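Multicopper oxidase type 1 (PDB 3G5W) binds copper ions and probably acts as a laccase-like, two-domain oxidoreductase. Local coordinates at residues Arg13-Thr24 with Trp146-Pro154; Lys290-Glu298 with His308-Glu316. All coordinates share one frame; numbering follows the deposited sequence.

Contact 1 pairs the hairpin of strands 2-15 and 20-27 with the loop after strand 137-146, so a long span of chain separates its halves; contact 2, later in the chain and in series with it, brings together two loops on either side of strand 306-308. Their centres lie about 18 Å apart. Strand 2-15 links them directly: Arg13 N lies 2.7 Å from Glu316 O, probably a hydrogen bond, where strand 316-317 joins its sheet. In this chain, then, loops and the C-terminal end help to join the two cupredoxin-type domains, and the chain's end is returned to the domain that holds its beginning.

Contact 1: residues Arg13-Thr24 with Trp146-Pro154; sequences RIVLVGKRDFHT and WVSSWANKP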
loop_
_atom_site.group_PDB
_atom_site.type_symbol
_atom_site.label_atom_id
_atom_site.label_comp_id
_atom_site.label_asym_id
_atom_site.label_seq_id
_atom_site.Cartn_x
_atom_site.Cartn_y
_atom_site.Cartn_z
ATOM N N ARG A 13 -18.147 -18.493 -19.026
ATOM C CA ARG A 13 -17.718 -19.246 -17.851
ATOM C C ARG A 13 -16.211 -19.491 -17.916
ATOM O O ARG A 13 -15.705 -19.984 -18.917
ATOM C CB ARG A 13 -18.476 -20.574 -17.755
ATOM C CG ARG A 13 -18.138 -21.409 -16.530
ATOM C CD ARG A 13 -19.195 -22.489 -16.249
ATOM N NE ARG A 13 -20.580 -22.009 -16.386
ATOM C CZ ARG A 13 -21.207 -21.198 -15.530
ATOM N NH1 ARG A 13 -20.589 -20.727 -14.454
ATOM N NH2 ARG A 13 -22.465 -20.841 -15.763
ATOM N N ILE A 14 -15.505 -19.117 -16.853
ATOM C CA ILE A 14 -14.078 -19.437 -16.710
ATOM C C ILE A 14 -13.865 -20.243 -15.430
ATOM O O ILE A 14 -14.736 -20.273 -14.561
ATOM C CB ILE A 14 -13.161 -18.169 -16.721
ATOM C CG1 ILE A 14 -13.381 -17.292 -15.476
ATOM C CG2 ILE A 14 -13.330 -17.371 -18.029
ATOM C CD1 ILE A 14 -12.307 -16.200 -15.278
ATOM N N VAL A 15 -12.719 -20.907 -15.337
ATOM C CA VAL A 15 -12.351 -21.685 -14.160
ATOM C C VAL A 15 -11.035 -21.138 -13.605
ATOM O O VAL A 15 -10.021 -21.120 -14.305
ATOM C CB VAL A 15 -12.205 -23.197 -14.495
ATOM C CG1 VAL A 15 -11.716 -23.972 -13.277
ATOM C CG2 VAL A 15 -13.533 -23.772 -15.004
ATOM N N LEU A 16 -11.060 -20.679 -12.358
ATOM C CA LEU A 16 -9.870 -20.090 -11.741
ATOM C C LEU A 16 -8.850 -21.170 -11.369
ATOM O O LEU A 16 -7.685 -21.104 -11.768
ATOM C CB LEU A 16 -10.253 -19.252 -10.513
ATOM C CG LEU A 16 -11.300 -18.140 -10.667
ATOM C CD1 LEU A 16 -11.433 -17.361 -9.359
ATOM C CD2 LEU A 16 -10.971 -17.189 -11.826
ATOM N N VAL A 17 -9.309 -22.152 -10.600
ATOM C CA VAL A 17 -8.521 -23.311 -10.178
ATOM C C VAL A 17 -9.490 -24.425 -9.862
ATOM O O VAL A 17 -10.629 -24.157 -9.488
ATOM C CB VAL A 17 -7.768 -23.121 -8.838
ATOM C CG1 VAL A 17 -6.274 -23.377 -8.984
ATOM C CG2 VAL A 17 -8.142 -21.825 -8.128
ATOM N N GLY A 18 -9.017 -25.666 -9.964
ATOM C CA GLY A 18 -9.811 -26.837 -9.590
ATOM C C GLY A 18 -11.219 -26.750 -10.141
ATOM O O GLY A 18 -11.410 -26.625 -11.354
ATOM N N LYS A 19 -12.196 -26.787 -9.237
ATOM C CA LYS A 19 -13.612 -26.713 -9.597
ATOM C C LYS A 19 -14.218 -25.319 -9.385
ATOM O O LYS A 19 -15.432 -25.128 -9.539
ATOM C CB LYS A 19 -14.406 -27.779 -8.823
ATOM C CG LYS A 19 -14.184 -29.192 -9.346
ATOM C CD LYS A 19 -14.727 -30.259 -8.403
ATOM C CE LYS A 19 -14.628 -31.638 -9.063
ATOM N NZ LYS A 19 -14.567 -32.745 -8.059
ATOM N N ARG A 20 -13.374 -24.343 -9.047
ATOM C CA ARG A 20 -13.845 -22.977 -8.833
ATOM C C ARG A 20 -14.060 -22.230 -10.154
ATOM O O ARG A 20 -13.110 -21.704 -10.755
ATOM C CB ARG A 20 -12.908 -22.217 -7.871
ATOM C CG ARG A 20 -13.187 -20.722 -7.681
ATOM C CD ARG A 20 -14.666 -20.346 -7.795
ATOM N NE ARG A 20 -15.473 -20.910 -6.731
ATOM C CZ ARG A 20 -16.770 -21.196 -6.823
ATOM N NH1 ARG A 20 -17.449 -21.002 -7.948
ATOM N NH2 ARG A 20 -17.385 -21.698 -5.771
ATOM N N ASP A 21 -15.317 -22.195 -10.596
ATOM C CA ASP A 21 -15.686 -21.477 -11.807
ATOM C C ASP A 21 -16.215 -20.080 -11.485
ATOM O O ASP A 21 -16.515 -19.775 -10.329
ATOM C CB ASP A 21 -16.678 -22.288 -12.663
ATOM C CG ASP A 21 -18.075 -22.381 -12.048
ATOM O OD1 ASP A 21 -18.248 -22.123 -10.838
ATOM O OD2 ASP A 21 -19.015 -22.735 -12.791
ATOM N N PHE A 22 -16.301 -19.229 -12.505
ATOM C CA PHE A 22 -16.820 -17.879 -12.329
ATOM C C PHE A 22 -17.571 -17.424 -13.575
ATOM O O PHE A 22 -17.167 -17.740 -14.688
ATOM C CB PHE A 22 -15.676 -16.904 -12.023
ATOM C CG PHE A 22 -15.907 -16.071 -10.793
ATOM C CD1 PHE A 22 -16.606 -14.868 -10.869
ATOM C CD2 PHE A 22 -15.442 -16.497 -9.557
ATOM C CE1 PHE A 22 -16.826 -14.101 -9.723
ATOM C CE2 PHE A 22 -15.653 -15.738 -8.412
ATOM C CZ PHE A 22 -16.352 -14.539 -8.498
ATOM N N HIS A 23 -18.657 -16.681 -13.369
ATOM C CA HIS A 23 -19.422 -16.067 -14.447
ATOM C C HIS A 23 -18.775 -14.717 -14.780
ATOM O O HIS A 23 -18.609 -13.866 -13.901
ATOM C CB HIS A 23 -20.876 -15.877 -14.003
ATOM C CG HIS A 23 -21.812 -15.457 -15.095
ATOM N ND1 HIS A 23 -21.550 -14.408 -15.952
ATOM C CD2 HIS A 23 -23.035 -15.924 -15.441
ATOM C CE1 HIS A 23 -22.561 -14.262 -16.790
ATOM N NE2 HIS A 23 -23.472 -15.174 -16.505
ATOM N N THR A 24 -18.396 -14.536 -16.041
ATOM C CA THR A 24 -17.715 -13.321 -16.479
ATOM C C THR A 24 -18.403 -12.682 -17.678
ATOM O O THR A 24 -19.117 -13.355 -18.438
ATOM C CB THR A 24 -16.225 -13.584 -16.842
ATOM O OG1 THR A 24 -16.143 -14.485 -17.957
ATOM C CG2 THR A 24 -15.451 -14.152 -15.656
ATOM N N TRP A 146 -10.816 -12.194 -6.152
ATOM C CA TRP A 146 -12.176 -12.648 -6.454
ATOM C C TRP A 146 -12.956 -12.985 -5.189
ATOM O O TRP A 146 -12.373 -13.443 -4.210
ATOM C CB TRP A 146 -12.155 -13.880 -7.372
ATOM C CG TRP A 146 -11.324 -13.734 -8.630
ATOM C CD1 TRP A 146 -9.953 -13.749 -8.717
ATOM C CD2 TRP A 146 -11.806 -13.572 -9.974
ATOM N NE1 TRP A 146 -9.557 -13.595 -10.028
ATOM C CE2 TRP A 146 -10.671 -13.482 -10.819
ATOM C CE3 TRP A 146 -13.083 -13.486 -10.546
ATOM C CZ2 TRP A 146 -10.776 -13.322 -12.207
ATOM C CZ3 TRP A 146 -13.188 -13.334 -11.929
ATOM C CH2 TRP A 146 -12.036 -13.244 -12.743
ATOM N N VAL A 147 -14.273 -12.762 -5.234
ATOM C CA VAL A 147 -15.194 -13.112 -4.145
ATOM C C VAL A 147 -16.117 -14.246 -4.620
ATOM O O VAL A 147 -17.078 -14.002 -5.354
ATOM C CB VAL A 147 -16.036 -11.889 -3.694
ATOM C CG1 VAL A 147 -16.979 -12.261 -2.541
ATOM C CG2 VAL A 147 -15.128 -10.723 -3.265
ATOM N N SER A 148 -15.823 -15.480 -4.205
ATOM C CA SER A 148 -16.502 -16.662 -4.756
ATOM C C SER A 148 -18.007 -16.755 -4.457
ATOM O O SER A 148 -18.742 -17.437 -5.185
ATOM C CB SER A 148 -15.798 -17.960 -4.338
ATOM O OG SER A 148 -16.045 -18.261 -2.979
ATOM N N SER A 149 -18.464 -16.064 -3.415
ATOM C CA SER A 149 -19.897 -16.047 -3.080
ATOM C C SER A 149 -20.746 -15.442 -4.201
ATOM O O SER A 149 -21.946 -15.702 -4.278
ATOM C CB SER A 149 -20.150 -15.314 -1.764
ATOM O OG SER A 149 -19.974 -13.916 -1.922
ATOM N N TRP A 150 -20.120 -14.657 -5.082
ATOM C CA TRP A 150 -20.831 -14.054 -6.215
ATOM C C TRP A 150 -20.511 -14.714 -7.558
ATOM O O TRP A 150 -20.946 -14.228 -8.606
ATOM C CB TRP A 150 -20.559 -12.545 -6.301
ATOM C CG TRP A 150 -20.893 -11.792 -5.038
ATOM C CD1 TRP A 150 -20.007 -11.192 -4.186
ATOM C CD2 TRP A 150 -22.199 -11.562 -4.487
ATOM N NE1 TRP A 150 -20.677 -10.604 -3.141
ATOM C CE2 TRP A 150 -22.024 -10.819 -3.297
ATOM C CE3 TRP A 150 -23.499 -11.915 -4.882
ATOM C CZ2 TRP A 150 -23.100 -10.418 -2.495
ATOM C CZ3 TRP A 150 -24.578 -11.514 -4.083
ATOM C CH2 TRP A 150 -24.366 -10.770 -2.902
ATOM N N ALA A 151 -19.776 -15.825 -7.520
ATOM C CA ALA A 151 -19.280 -16.487 -8.729
ATOM C C ALA A 151 -20.366 -16.641 -9.784
ATOM O O ALA A 151 -20.170 -16.287 -10.945
ATOM C CB ALA A 151 -18.666 -17.843 -8.392
ATOM N N ASN A 152 -21.519 -17.149 -9.368
ATOM C CA ASN A 152 -22.590 -17.411 -10.310
ATOM C C ASN A 152 -23.806 -16.513 -10.122
ATOM O O ASN A 152 -24.947 -16.917 -10.359
ATOM C CB ASN A 152 -22.928 -18.901 -10.302
ATOM C CG ASN A 152 -21.840 -19.731 -10.965
ATOM O OD1 ASN A 152 -21.497 -19.509 -12.133
ATOM N ND2 ASN A 152 -21.278 -20.674 -10.223
ATOM N N LYS A 153 -23.538 -15.275 -9.721
ATOM C CA LYS A 153 -24.584 -14.280 -9.519
ATOM C C LYS A 153 -24.291 -12.979 -10.281
ATOM O O LYS A 153 -24.042 -11.941 -9.659
ATOM C CB LYS A 153 -24.790 -14.027 -8.019
ATOM C CG LYS A 153 -25.456 -15.200 -7.285
ATOM C CD LYS A 153 -25.613 -14.927 -5.799
ATOM C CE LYS A 153 -26.320 -16.084 -5.099
ATOM N NZ LYS A 153 -27.742 -16.239 -5.551
ATOM N N PRO A 154 -24.340 -13.025 -11.631
ATOM C CA PRO A 154 -24.047 -11.848 -12.458
ATOM C C PRO A 154 -25.001 -10.699 -12.148
ATOM O O PRO A 154 -26.193 -10.926 -11.941
ATOM C CB PRO A 154 -24.274 -12.356 -13.890
ATOM C CG PRO A 154 -25.154 -13.542 -13.740
ATOM C CD PRO A 154 -24.699 -14.184 -12.468
HETATM O O HOH W 1 -15.903 -21.405 -3.434
#
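Phe22 and Ala151 bring the backbones closest, their CA atoms 4.6 Å apart, and one main-chain bond, His23 N to Ala151 O (2.9 Å), joins the strand to the loop. Beside it the Phe22 ring is sandwiched. Ala151 CA sits over the centre of one face, 3.5 Å from the ring centroid in a CH-pi contact, while Trp146 presents its CE3 edge to the opposite face in a T-shaped pair with planes at 62°. The indole in turn receives Leu16 CD1 over its five-membered ring, 3.8 Å from that centroid, and Ile14 CD1 near CH2. Farther along, Pro154 CG rests over one face of the His23 ring.

On the polar side Asn152 meets a salt-bridge network centred on Asp21. Its OD1 takes a hydrogen bond from Arg13 NH1 (2.8 Å) in the guanidinium plane, and its ND2 gives a weak one to Asp21 OD1. Asp21 forms salt bridges with both Arg13 and Arg20. Bent at chi2 and chi3 (32° and 66°), Arg20 folds back so that NH1 bonds Asp21 O at 2.8 Å, and a water links its NH2 to Ser148 OG, which also bonds Asp165.

Arg115 bonds both His23 O and Ala151 O, Met114 of helix 108-114 touches Phe22, and Tyr166 of strand 166-169 packs against Leu16 and Arg20, setting the hairpin of one cupredoxin-type domain against the other.

Contact 2: residues Lys290-Glu298 with His308-Glu316; sequences KFVPDFYYE and HNSKVFKGE
Phe313 reaches Tyr297 with CG anti to its own carbonyl carbon (chi1 -58°), and CG of Tyr297 is likewise anti to its own (chi1 -84°), which turns the ring face to the Phe313 edge. The result is an edge-to-face pair, planes at 68°: Phe313 CE2 stands over one face, toward the rim, 3.4 Å from Tyr297 CZ. Another part of the same edge faces the main chain, Phe313 CZ lying 3.1 Å from Phe295 O, and Phe295 CD2 packs against CE1. Val312 CG2 packs alongside, 3.8 Å from Val292 CG1. Were Tyr297 an alanine, the CE2 edge of Phe313 would probably lose its aromatic partner, and the Ala33 carbonyl the hydroxyl bonded to it.

No direct hydrogen bond crosses; one water links Ser310 OG to Asp294 OD2, itself hydrogen-bonded to Ser300 OG, and a second links Ser310 OG to Asp294 O, with a weak bond to OD2. Glu298 braces the first loop through Asp294 N and Tyr296 N. Through the backbone Tyr296 bonds Ile140 of strand 137-146 and His308 bonds Leu35 of strand 35-39, so overlapping type II and type I beta turns (292-295, 294-297) and the Ser310 ST turn frame an aromatic cluster where the two cupredoxin-type domains meet.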
loop_
_atom_site.group_PDB
_atom_site.type_symbol
_atom_site.label_atom_id
_atom_site.label_comp_id
_atom_site.label_asym_id
_atom_site.label_seq_id
_atom_site.Cartn_x
_atom_site.Cartn_y
_atom_site.Cartn_z
ATOM N N LYS A 290 2.065 -30.066 -17.566
ATOM C CA LYS A 290 1.790 -29.837 -18.981
ATOM C C LYS A 290 1.949 -28.343 -19.258
ATOM O O LYS A 290 1.102 -27.547 -18.852
ATOM C CB LYS A 290 0.348 -30.250 -19.308
ATOM C CG LYS A 290 0.102 -31.749 -19.487
ATOM C CD LYS A 290 0.451 -32.199 -20.916
ATOM C CE LYS A 290 -0.397 -31.495 -21.983
ATOM N NZ LYS A 290 0.441 -31.130 -23.167
ATOM N N PHE A 291 3.030 -27.964 -19.936
ATOM C CA PHE A 291 3.309 -26.553 -20.198
ATOM C C PHE A 291 2.341 -25.946 -21.211
ATOM O O PHE A 291 2.055 -26.545 -22.257
ATOM C CB PHE A 291 4.752 -26.353 -20.662
ATOM C CG PHE A 291 5.129 -24.910 -20.859
ATOM C CD1 PHE A 291 5.370 -24.408 -22.132
ATOM C CD2 PHE A 291 5.232 -24.045 -19.764
ATOM C CE1 PHE A 291 5.718 -23.075 -22.322
ATOM C CE2 PHE A 291 5.582 -22.711 -19.942
ATOM C CZ PHE A 291 5.824 -22.225 -21.224
ATOM N N VAL A 292 1.830 -24.759 -20.888
ATOM C CA VAL A 292 0.984 -24.019 -21.822
ATOM C C VAL A 292 1.696 -22.731 -22.266
ATOM O O VAL A 292 1.855 -21.804 -21.460
ATOM C CB VAL A 292 -0.412 -23.705 -21.223
ATOM C CG1 VAL A 292 -1.260 -22.913 -22.212
ATOM C CG2 VAL A 292 -1.134 -24.995 -20.811
ATOM N N PRO A 293 2.158 -22.677 -23.536
ATOM C CA PRO A 293 2.756 -21.436 -24.046
ATOM C C PRO A 293 1.729 -20.310 -24.176
ATOM O O PRO A 293 0.531 -20.577 -24.326
ATOM C CB PRO A 293 3.276 -21.834 -25.435
ATOM C CG PRO A 293 3.366 -23.330 -25.402
ATOM C CD PRO A 293 2.204 -23.748 -24.551
ATOM N N ASP A 294 2.215 -19.070 -24.086
ATOM C CA ASP A 294 1.414 -17.846 -24.239
ATOM C C ASP A 294 0.465 -17.508 -23.071
ATOM O O ASP A 294 -0.434 -16.673 -23.229
ATOM C CB ASP A 294 0.642 -17.858 -25.570
ATOM C CG ASP A 294 0.575 -16.484 -26.226
ATOM O OD1 ASP A 294 1.415 -15.618 -25.907
ATOM O OD2 ASP A 294 -0.310 -16.281 -27.082
ATOM N N PHE A 295 0.669 -18.132 -21.908
ATOM C CA PHE A 295 -0.140 -17.837 -20.721
ATOM C C PHE A 295 0.124 -16.427 -20.154
ATOM O O PHE A 295 -0.697 -15.880 -19.403
ATOM C CB PHE A 295 0.058 -18.905 -19.635
ATOM C CG PHE A 295 -0.715 -18.624 -18.372
ATOM C CD1 PHE A 295 -0.076 -18.077 -17.253
ATOM C CD2 PHE A 295 -2.086 -18.861 -18.314
ATOM C CE1 PHE A 295 -0.785 -17.789 -16.092
ATOM C CE2 PHE A 295 -2.807 -18.574 -17.158
ATOM C CZ PHE A 295 -2.154 -18.031 -16.042
ATOM N N TYR A 296 1.271 -15.850 -20.514
ATOM C CA TYR A 296 1.585 -14.460 -20.155
ATOM C C TYR A 296 1.651 -13.598 -21.413
ATOM O O TYR A 296 2.232 -12.512 -21.406
ATOM C CB TYR A 296 2.897 -14.379 -19.346
ATOM C CG TYR A 296 2.879 -15.256 -18.117
ATOM C CD1 TYR A 296 2.218 -14.847 -16.958
ATOM C CD2 TYR A 296 3.505 -16.503 -18.114
ATOM C CE1 TYR A 296 2.174 -15.653 -15.830
ATOM C CE2 TYR A 296 3.465 -17.320 -16.988
ATOM C CZ TYR A 296 2.797 -16.883 -15.851
ATOM O OH TYR A 296 2.743 -17.668 -14.733
ATOM N N TYR A 297 1.030 -14.087 -22.490
ATOM C CA TYR A 297 1.077 -13.437 -23.801
ATOM C C TYR A 297 2.510 -13.305 -24.317
ATOM O O TYR A 297 2.781 -12.475 -25.182
ATOM C CB TYR A 297 0.407 -12.051 -23.774
ATOM C CG TYR A 297 -1.094 -12.050 -23.957
ATOM C CD1 TYR A 297 -1.690 -12.698 -25.047
ATOM C CD2 TYR A 297 -1.915 -11.381 -23.064
ATOM C CE1 TYR A 297 -3.077 -12.682 -25.226
ATOM C CE2 TYR A 297 -3.307 -11.357 -23.229
ATOM C CZ TYR A 297 -3.876 -12.010 -24.313
ATOM O OH TYR A 297 -5.244 -11.998 -24.481
ATOM N N GLU A 298 3.418 -14.131 -23.799
ATOM C CA GLU A 298 4.833 -14.021 -24.151
ATOM C C GLU A 298 5.114 -14.430 -25.604
ATOM O O GLU A 298 6.079 -13.953 -26.204
ATOM C CB GLU A 298 5.719 -14.799 -23.159
ATOM C CG GLU A 298 5.795 -16.304 -23.381
ATOM C CD GLU A 298 4.637 -17.091 -22.760
ATOM O OE1 GLU A 298 4.660 -18.334 -22.884
ATOM O OE2 GLU A 298 3.718 -16.490 -22.155
ATOM N N HIS A 308 -4.511 -9.672 -30.498
ATOM C CA HIS A 308 -4.300 -11.113 -30.422
ATOM C C HIS A 308 -5.284 -11.780 -29.470
ATOM O O HIS A 308 -5.233 -11.562 -28.255
ATOM C CB HIS A 308 -2.845 -11.431 -30.036
ATOM C CG HIS A 308 -1.842 -10.880 -31.001
ATOM N ND1 HIS A 308 -1.529 -11.510 -32.185
ATOM C CD2 HIS A 308 -1.118 -9.737 -30.979
ATOM C CE1 HIS A 308 -0.639 -10.789 -32.843
ATOM N NE2 HIS A 308 -0.373 -9.706 -32.133
ATOM N N ASN A 309 -6.192 -12.576 -30.038
ATOM C CA ASN A 309 -7.044 -13.456 -29.240
ATOM C C ASN A 309 -6.248 -14.692 -28.875
ATOM O O ASN A 309 -5.256 -15.005 -29.532
ATOM C CB ASN A 309 -8.288 -13.878 -30.023
ATOM C CG ASN A 309 -9.129 -12.705 -30.453
ATOM O OD1 ASN A 309 -9.366 -11.777 -29.682
ATOM N ND2 ASN A 309 -9.582 -12.734 -31.698
ATOM N N SER A 310 -6.678 -15.402 -27.840
ATOM C CA SER A 310 -5.999 -16.634 -27.462
ATOM C C SER A 310 -6.942 -17.676 -26.909
ATOM O O SER A 310 -7.734 -17.380 -26.018
ATOM C CB SER A 310 -4.912 -16.369 -26.428
ATOM O OG SER A 310 -4.345 -17.607 -26.008
ATOM N N LYS A 311 -6.817 -18.901 -27.418
ATOM C CA LYS A 311 -7.584 -20.041 -26.921
ATOM C C LYS A 311 -7.175 -20.415 -25.495
ATOM O O LYS A 311 -7.932 -21.072 -24.783
ATOM C CB LYS A 311 -7.434 -21.249 -27.856
ATOM C CG LYS A 311 -8.063 -21.066 -29.239
ATOM C CD LYS A 311 -7.898 -22.338 -30.076
ATOM C CE LYS A 311 -8.361 -22.147 -31.519
ATOM N NZ LYS A 311 -9.806 -22.469 -31.703
ATOM N N VAL A 312 -5.981 -19.996 -25.082
ATOM C CA VAL A 312 -5.514 -20.199 -23.708
ATOM C C VAL A 312 -6.446 -19.526 -22.685
ATOM O O VAL A 312 -6.718 -20.090 -21.621
ATOM C CB VAL A 312 -4.059 -19.688 -23.519
ATOM C CG1 VAL A 312 -3.607 -19.813 -22.050
ATOM C CG2 VAL A 312 -3.093 -20.435 -24.456
ATOM N N PHE A 313 -6.937 -18.334 -23.026
ATOM C CA PHE A 313 -7.772 -17.534 -22.120
ATOM C C PHE A 313 -9.281 -17.646 -22.373
ATOM O O PHE A 313 -10.085 -17.088 -21.618
ATOM C CB PHE A 313 -7.355 -16.062 -22.180
ATOM C CG PHE A 313 -5.919 -15.825 -21.834
ATOM C CD1 PHE A 313 -5.369 -16.365 -20.673
ATOM C CD2 PHE A 313 -5.117 -15.044 -22.655
ATOM C CE1 PHE A 313 -4.031 -16.145 -20.343
ATOM C CE2 PHE A 313 -3.771 -14.815 -22.330
ATOM C CZ PHE A 313 -3.235 -15.369 -21.168
ATOM N N LYS A 314 -9.657 -18.351 -23.437
ATOM C CA LYS A 314 -11.056 -18.455 -23.833
ATOM C C LYS A 314 -11.858 -19.311 -22.857
ATOM O O LYS A 314 -11.415 -20.390 -22.453
ATOM C CB LYS A 314 -11.173 -19.012 -25.255
ATOM C CG LYS A 314 -12.568 -18.888 -25.830
ATOM C CD LYS A 314 -12.572 -19.009 -27.342
ATOM C CE LYS A 314 -13.993 -18.945 -27.879
ATOM N NZ LYS A 314 -14.601 -17.597 -27.653
ATOM N N GLY A 315 -13.036 -18.822 -22.482
ATOM C CA GLY A 315 -13.932 -19.578 -21.615
ATOM C C GLY A 315 -15.002 -20.302 -22.416
ATOM O O GLY A 315 -14.870 -20.474 -23.637
ATOM N N GLU A 316 -16.054 -20.732 -21.726
ATOM C CA GLU A 316 -17.192 -21.380 -22.367
ATOM C C GLU A 316 -18.392 -20.438 -22.349
ATOM O O GLU A 316 -18.712 -19.865 -21.303
ATOM C CB GLU A 316 -17.534 -22.692 -21.658
ATOM C CG GLU A 316 -16.471 -23.784 -21.820
ATOM C CD GLU A 316 -16.513 -24.843 -20.720
ATOM O OE1 GLU A 316 -17.000 -24.541 -19.602
ATOM O OE2 GLU A 316 -16.042 -25.980 -20.973
HETATM O O HOH W 2 -2.274 -17.942 -27.842
HETATM O O HOH W 3 -2.305 -15.950 -24.990
#